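Local coordinates for hypothetical 39.9 kDa protein (Saccharomyces cerevisiae, PDB 2GA8) that acts as an ATP-dependent kinase with a P-loop fold and could take part in assembling the endoplasmic reticulum membrane, at residues 26-31 with 278-283; 197-202 with 263-268. All coordinates share one frame; numbering follows the deposited sequence.

Contact 1 (26-31 with 278-283). With SO4 (sulfate ion), chain I.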
loop_
_atom_site.group_PDB
_atom_site.type_symbol
_atom_site.label_atom_id
_atom_site.label_comp_id
_atom_site.label_asym_id
_atom_site.label_seq_id
_atom_site.Cartn_x
_atom_site.Cartn_y
_atom_site.Cartn_z
ATOM N N CYS A 26 -6.852 -6.777 -6.141
ATOM C CA CYS A 26 -5.721 -5.924 -5.816
ATOM C C CYS A 26 -4.917 -5.589 -7.051
ATOM O O CYS A 26 -4.848 -6.370 -7.996
ATOM C CB CYS A 26 -4.805 -6.607 -4.798
ATOM S SG CYS A 26 -5.530 -6.803 -3.144
ATOM N N VAL A 27 -4.313 -4.411 -7.029
ATOM C CA VAL A 27 -3.475 -3.971 -8.126
ATOM C C VAL A 27 -2.160 -3.521 -7.523
ATOM O O VAL A 27 -2.143 -2.757 -6.559
ATOM C CB VAL A 27 -4.088 -2.781 -8.883
ATOM C CG1 VAL A 27 -3.140 -2.336 -10.000
ATOM C CG2 VAL A 27 -5.451 -3.164 -9.451
ATOM N N ILE A 28 -1.066 -4.038 -8.065
ATOM C CA ILE A 28 0.265 -3.650 -7.623
ATOM C C ILE A 28 0.834 -2.755 -8.714
ATOM O O ILE A 28 0.791 -3.104 -9.895
ATOM C CB ILE A 28 1.212 -4.865 -7.452
ATOM C CG1 ILE A 28 0.920 -5.576 -6.125
ATOM C CG2 ILE A 28 2.680 -4.391 -7.485
ATOM C CD1 ILE A 28 1.727 -6.859 -5.924
ATOM N N LEU A 29 1.332 -1.588 -8.317
ATOM C CA LEU A 29 1.933 -0.658 -9.260
ATOM C C LEU A 29 3.306 -0.302 -8.698
ATOM O O LEU A 29 3.410 0.323 -7.641
ATOM C CB LEU A 29 1.082 0.610 -9.397
ATOM C CG LEU A 29 1.685 1.695 -10.297
ATOM C CD1 LEU A 29 1.927 1.131 -11.695
ATOM C CD2 LEU A 29 0.740 2.898 -10.354
ATOM N N VAL A 30 4.351 -0.722 -9.401
ATOM C CA VAL A 30 5.721 -0.457 -8.981
ATOM C C VAL A 30 6.444 0.465 -9.953
ATOM O O VAL A 30 6.275 0.370 -11.168
ATOM C CB VAL A 30 6.544 -1.773 -8.873
ATOM C CG1 VAL A 30 8.038 -1.460 -8.769
ATOM C CG2 VAL A 30 6.096 -2.569 -7.656
ATOM N N GLY A 31 7.259 1.349 -9.397
ATOM C CA GLY A 31 8.034 2.262 -10.213
ATOM C C GLY A 31 9.088 2.898 -9.332
ATOM O O GLY A 31 8.885 3.026 -8.124
ATOM N N LYS A 278 9.571 -9.805 -0.755
ATOM C CA LYS A 278 9.414 -10.928 -1.659
ATOM C C LYS A 278 8.110 -11.661 -1.415
ATOM O O LYS A 278 7.535 -12.218 -2.340
ATOM C CB LYS A 278 10.595 -11.893 -1.508
ATOM C CG LYS A 278 10.560 -13.070 -2.462
ATOM C CD LYS A 278 11.814 -13.925 -2.336
ATOM C CE LYS A 278 11.784 -15.090 -3.312
ATOM N NZ LYS A 278 13.039 -15.893 -3.266
ATOM N N LYS A 279 7.639 -11.646 -0.172
ATOM C CA LYS A 279 6.409 -12.335 0.181
ATOM C C LYS A 279 5.143 -11.580 -0.235
ATOM O O LYS A 279 4.048 -12.140 -0.215
ATOM C CB LYS A 279 6.389 -12.604 1.688
ATOM C CG LYS A 279 7.612 -13.371 2.183
ATOM C CD LYS A 279 7.629 -13.499 3.702
ATOM C CE LYS A 279 8.933 -14.118 4.183
ATOM N NZ LYS A 279 9.021 -14.189 5.672
ATOM N N ILE A 280 5.299 -10.319 -0.629
ATOM C CA ILE A 280 4.156 -9.500 -1.038
ATOM C C ILE A 280 3.418 -10.024 -2.256
ATOM O O ILE A 280 2.199 -10.204 -2.207
ATOM C CB ILE A 280 4.581 -8.046 -1.325
ATOM C CG1 ILE A 280 4.975 -7.368 -0.013
ATOM C CG2 ILE A 280 3.438 -7.281 -1.998
ATOM C CD1 ILE A 280 5.527 -5.970 -0.196
ATOM N N TYR A 281 4.144 -10.249 -3.349
ATOM C CA TYR A 281 3.527 -10.749 -4.572
ATOM C C TYR A 281 2.733 -12.019 -4.308
ATOM O O TYR A 281 1.540 -12.080 -4.589
ATOM C CB TYR A 281 4.586 -11.034 -5.647
ATOM C CG TYR A 281 4.041 -11.741 -6.874
ATOM C CD1 TYR A 281 3.274 -11.057 -7.816
ATOM C CD2 TYR A 281 4.270 -13.100 -7.076
ATOM C CE1 TYR A 281 2.743 -11.713 -8.934
ATOM C CE2 TYR A 281 3.741 -13.768 -8.191
ATOM C CZ TYR A 281 2.980 -13.066 -9.111
ATOM O OH TYR A 281 2.451 -13.718 -10.206
ATOM N N LYS A 282 3.399 -13.037 -3.772
ATOM C CA LYS A 282 2.723 -14.294 -3.500
ATOM C C LYS A 282 1.510 -14.116 -2.595
ATOM O O LYS A 282 0.464 -14.702 -2.853
ATOM C CB LYS A 282 3.687 -15.308 -2.877
ATOM C CG LYS A 282 3.039 -16.654 -2.605
ATOM C CD LYS A 282 4.050 -17.691 -2.148
ATOM C CE LYS A 282 3.356 -18.999 -1.799
ATOM N NZ LYS A 282 2.566 -19.524 -2.944
ATOM N N THR A 283 1.642 -13.311 -1.544
ATOM C CA THR A 283 0.522 -13.103 -0.632
ATOM C C THR A 283 -0.689 -12.543 -1.378
ATOM O O THR A 283 -1.810 -12.994 -1.167
ATOM C CB THR A 283 0.901 -12.168 0.542
ATOM O OG1 THR A 283 1.905 -12.801 1.354
ATOM C CG2 THR A 283 -0.312 -11.887 1.411
HETATM S S SO4 I . 5.890 -15.106 7.350
HETATM O O1 SO4 I . 6.611 -13.819 7.280
HETATM O O2 SO4 I . 4.885 -15.044 8.429
HETATM O O3 SO4 I . 5.217 -15.368 6.064
HETATM O O4 SO4 I . 6.849 -16.193 7.633
#
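Ile28 and Ile280 meet where helix 278-283 packs on strand 26-30, a small example of how an open sheet receives a helix across one of its faces. The closest atoms are Ile28 CD1 and Ile280 CG2, 4.3 Å apart, so the delta methyl at the far end of one isoleucine rests on the gamma branch of the other. Ile28 reaches that far because its CG1 arm is stretched out, with CD1 anti to CA (chi2 175°). The same methyl also lies 4.5 Å from Tyr281 CA, which makes the helix backbone part of the surface it touches. The contact is apolar throughout and modest in extent, about 81 Å² summed over both sides, and Ile28 contributes more than half of it.

The helix uses its other side for polar work. Lys279 is directed by its first torsion (chi1 -55°, CG beside the backbone N) and runs extended from there, until NZ donates a hydrogen bond of 2.9 Å to O1 of a sulfate ion, probably taken up from the crystallisation liquor. The carbonyl oxygen of Lys279 is gripped twice from one turn ahead: Thr283 N donates at 3.0 Å, and Thr283 OG1 donates to the same Lys279 O at 2.7 Å. The two donors come from opposite faces of the carbonyl plane, the hydroxyl standing 35° out of it, which ties the threonine side chain back onto its own helix.

Strand 25-30 leads into the P-loop, whose Gly31 is, by similarity, part of the ATP site. It runs between strands 262-267 and 290-296, Leu290 of the latter also touching Ile28, while helix 192-206 packs against Ile280 through Phe195.

Contact 2 (197-202 with 263-268). With SO4 (sulfate ion), chain I.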
loop_
_atom_site.group_PDB
_atom_site.type_symbol
_atom_site.label_atom_id
_atom_site.label_comp_id
_atom_site.label_asym_id
_atom_site.label_seq_id
_atom_site.Cartn_x
_atom_site.Cartn_y
_atom_site.Cartn_z
ATOM N N GLN A 197 1.993 -7.558 6.612
ATOM C CA GLN A 197 0.832 -7.887 7.423
ATOM C C GLN A 197 -0.425 -7.261 6.822
ATOM O O GLN A 197 -1.493 -7.861 6.854
ATOM C CB GLN A 197 1.024 -7.415 8.868
ATOM C CG GLN A 197 -0.002 -7.983 9.844
ATOM C CD GLN A 197 -0.055 -9.508 9.828
ATOM O OE1 GLN A 197 0.975 -10.176 9.782
ATOM N NE2 GLN A 197 -1.262 -10.059 9.881
ATOM N N LEU A 198 -0.307 -6.054 6.276
ATOM C CA LEU A 198 -1.470 -5.432 5.646
ATOM C C LEU A 198 -1.876 -6.301 4.457
ATOM O O LEU A 198 -3.062 -6.515 4.213
ATOM C CB LEU A 198 -1.144 -4.012 5.160
ATOM C CG LEU A 198 -2.230 -3.327 4.316
ATOM C CD1 LEU A 198 -3.509 -3.187 5.129
ATOM C CD2 LEU A 198 -1.735 -1.951 3.857
ATOM N N CYS A 199 -0.893 -6.807 3.718
ATOM C CA CYS A 199 -1.198 -7.654 2.567
ATOM C C CYS A 199 -1.890 -8.948 2.979
ATOM O O CYS A 199 -2.769 -9.421 2.272
ATOM C CB CYS A 199 0.063 -7.956 1.763
ATOM S SG CYS A 199 0.736 -6.491 0.958
ATOM N N LYS A 200 -1.511 -9.509 4.129
ATOM C CA LYS A 200 -2.150 -10.738 4.610
ATOM C C LYS A 200 -3.599 -10.433 5.004
ATOM O O LYS A 200 -4.499 -11.247 4.800
ATOM C CB LYS A 200 -1.411 -11.294 5.827
ATOM C CG LYS A 200 -0.005 -11.786 5.546
ATOM C CD LYS A 200 0.569 -12.488 6.775
ATOM C CE LYS A 200 1.912 -13.128 6.474
ATOM N NZ LYS A 200 2.431 -13.862 7.664
ATOM N N ILE A 201 -3.809 -9.260 5.591
ATOM C CA ILE A 201 -5.138 -8.832 5.999
ATOM C C ILE A 201 -5.991 -8.643 4.750
ATOM O O ILE A 201 -7.139 -9.086 4.695
ATOM C CB ILE A 201 -5.063 -7.504 6.795
ATOM C CG1 ILE A 201 -4.473 -7.779 8.181
ATOM C CG2 ILE A 201 -6.442 -6.860 6.891
ATOM C CD1 ILE A 201 -4.233 -6.538 9.009
ATOM N N LEU A 202 -5.425 -7.991 3.739
ATOM C CA LEU A 202 -6.160 -7.778 2.501
ATOM C C LEU A 202 -6.506 -9.097 1.815
ATOM O O LEU A 202 -7.616 -9.272 1.307
ATOM C CB LEU A 202 -5.353 -6.894 1.546
ATOM C CG LEU A 202 -5.167 -5.445 1.999
ATOM C CD1 LEU A 202 -4.293 -4.703 0.995
ATOM C CD2 LEU A 202 -6.531 -4.773 2.118
ATOM N N VAL A 263 -8.299 -2.417 -4.491
ATOM C CA VAL A 263 -7.243 -1.793 -3.706
ATOM C C VAL A 263 -6.034 -1.653 -4.612
ATOM O O VAL A 263 -5.533 -2.637 -5.160
ATOM C CB VAL A 263 -6.861 -2.644 -2.466
ATOM C CG1 VAL A 263 -5.729 -1.970 -1.694
ATOM C CG2 VAL A 263 -8.069 -2.822 -1.571
ATOM N N ILE A 264 -5.585 -0.415 -4.785
ATOM C CA ILE A 264 -4.447 -0.129 -5.639
ATOM C C ILE A 264 -3.245 0.183 -4.755
ATOM O O ILE A 264 -3.198 1.221 -4.113
ATOM C CB ILE A 264 -4.752 1.076 -6.554
ATOM C CG1 ILE A 264 -5.967 0.755 -7.430
ATOM C CG2 ILE A 264 -3.539 1.399 -7.417
ATOM C CD1 ILE A 264 -6.651 1.995 -8.008
ATOM N N LEU A 265 -2.286 -0.735 -4.718
ATOM C CA LEU A 265 -1.095 -0.554 -3.907
ATOM C C LEU A 265 0.035 -0.088 -4.806
ATOM O O LEU A 265 0.325 -0.725 -5.816
ATOM C CB LEU A 265 -0.708 -1.871 -3.229
ATOM C CG LEU A 265 -1.788 -2.476 -2.326
ATOM C CD1 LEU A 265 -2.601 -3.493 -3.109
ATOM C CD2 LEU A 265 -1.136 -3.142 -1.127
ATOM N N GLU A 266 0.655 1.034 -4.452
ATOM C CA GLU A 266 1.753 1.564 -5.254
ATOM C C GLU A 266 2.963 1.770 -4.364
ATOM O O GLU A 266 2.835 2.198 -3.217
ATOM C CB GLU A 266 1.351 2.888 -5.917
ATOM C CG GLU A 266 0.908 3.967 -4.941
ATOM C CD GLU A 266 2.002 4.968 -4.605
ATOM O OE1 GLU A 266 3.186 4.713 -4.917
ATOM O OE2 GLU A 266 1.670 6.014 -4.008
ATOM N N GLY A 267 4.137 1.450 -4.890
ATOM C CA GLY A 267 5.343 1.617 -4.101
ATOM C C GLY A 267 6.598 1.148 -4.805
ATOM O O GLY A 267 6.553 0.526 -5.871
ATOM N N LEU A 268 7.731 1.445 -4.185
ATOM C CA LEU A 268 9.032 1.086 -4.729
ATOM C C LEU A 268 9.374 -0.397 -4.676
ATOM O O LEU A 268 9.938 -0.952 -5.622
ATOM C CB LEU A 268 10.127 1.819 -3.953
ATOM C CG LEU A 268 10.168 3.345 -3.916
ATOM C CD1 LEU A 268 11.073 3.788 -2.769
ATOM C CD2 LEU A 268 10.674 3.880 -5.250
HETATM S S SO4 I . 5.890 -15.106 7.350
HETATM O O1 SO4 I . 6.611 -13.819 7.280
HETATM O O2 SO4 I . 4.885 -15.044 8.429
HETATM O O3 SO4 I . 5.217 -15.368 6.064
HETATM O O4 SO4 I . 6.849 -16.193 7.633
#
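Lys200 NZ donates a 2.8 Å hydrogen bond to O2 of a sulfate ion. With CG beside the backbone N (chi1 -66°), the chain continues fully extended to the anion. Lys279, on helix 275-285, holds the same anion through another oxygen, so two lysines from neighbouring helices share a negative charge that probably offsets their own.

Toward the sheet the helix turns apolar. Leu202 meets two strand residues through a single methyl: its CD1 sits 4.1 Å from Val263 CG1, and the same Leu202 CD1 is 4.1 Å from Leu265 CD2. Both strand residues reach for it tip to tip, and the leucine end thus bridges two side chains that lie two positions apart on one face of strand 263-267. For Val263, the methyl in question is the one anti to the backbone N (chi1 179°).

This is the alpha/beta layering of P-loop kinases, in which helices cover a parallel sheet. Here the helix axis passes 12.1 Å from that of the strand and runs nearly antiparallel to it, at 162°. One turn before Leu202, Cys199 adds a looser touch, its SG 4.4 Å from Leu265 CD2; this sulfur-bearing side chain also packs on Ile280, Thr283 and Leu284 of helix 275-285. Val159 of edge strand 156-160 borders the patch, touching Leu198, Val263 and Leu265, while Ile264 and Glu266, which alternate with Val263 and Leu265 along the strand, pack against Ala41 of helix 37-43.

Overall arrangement
The centres of contacts 1 and 2 lie about 7 Å apart, and both rest on the central parallel sheet, whose strands 25-30 and 262-267 are neighbours. Probable backbone hydrogen bonds join them directly: Val27 O to Leu265 N at 2.7 Å and Leu29 N to Leu265 O at 2.8 Å. Along the chain the order is 26-31, 197-202, 263-268, 278-283, so contact 2 is nested inside the loop that contact 1 closes. Their helices, 275-285 and 192-206, also touch and jointly hold one sulfate. Residues far apart in sequence thereby build one core that includes the strand leading into the P-loop, the probable ATP-binding element of this kinase.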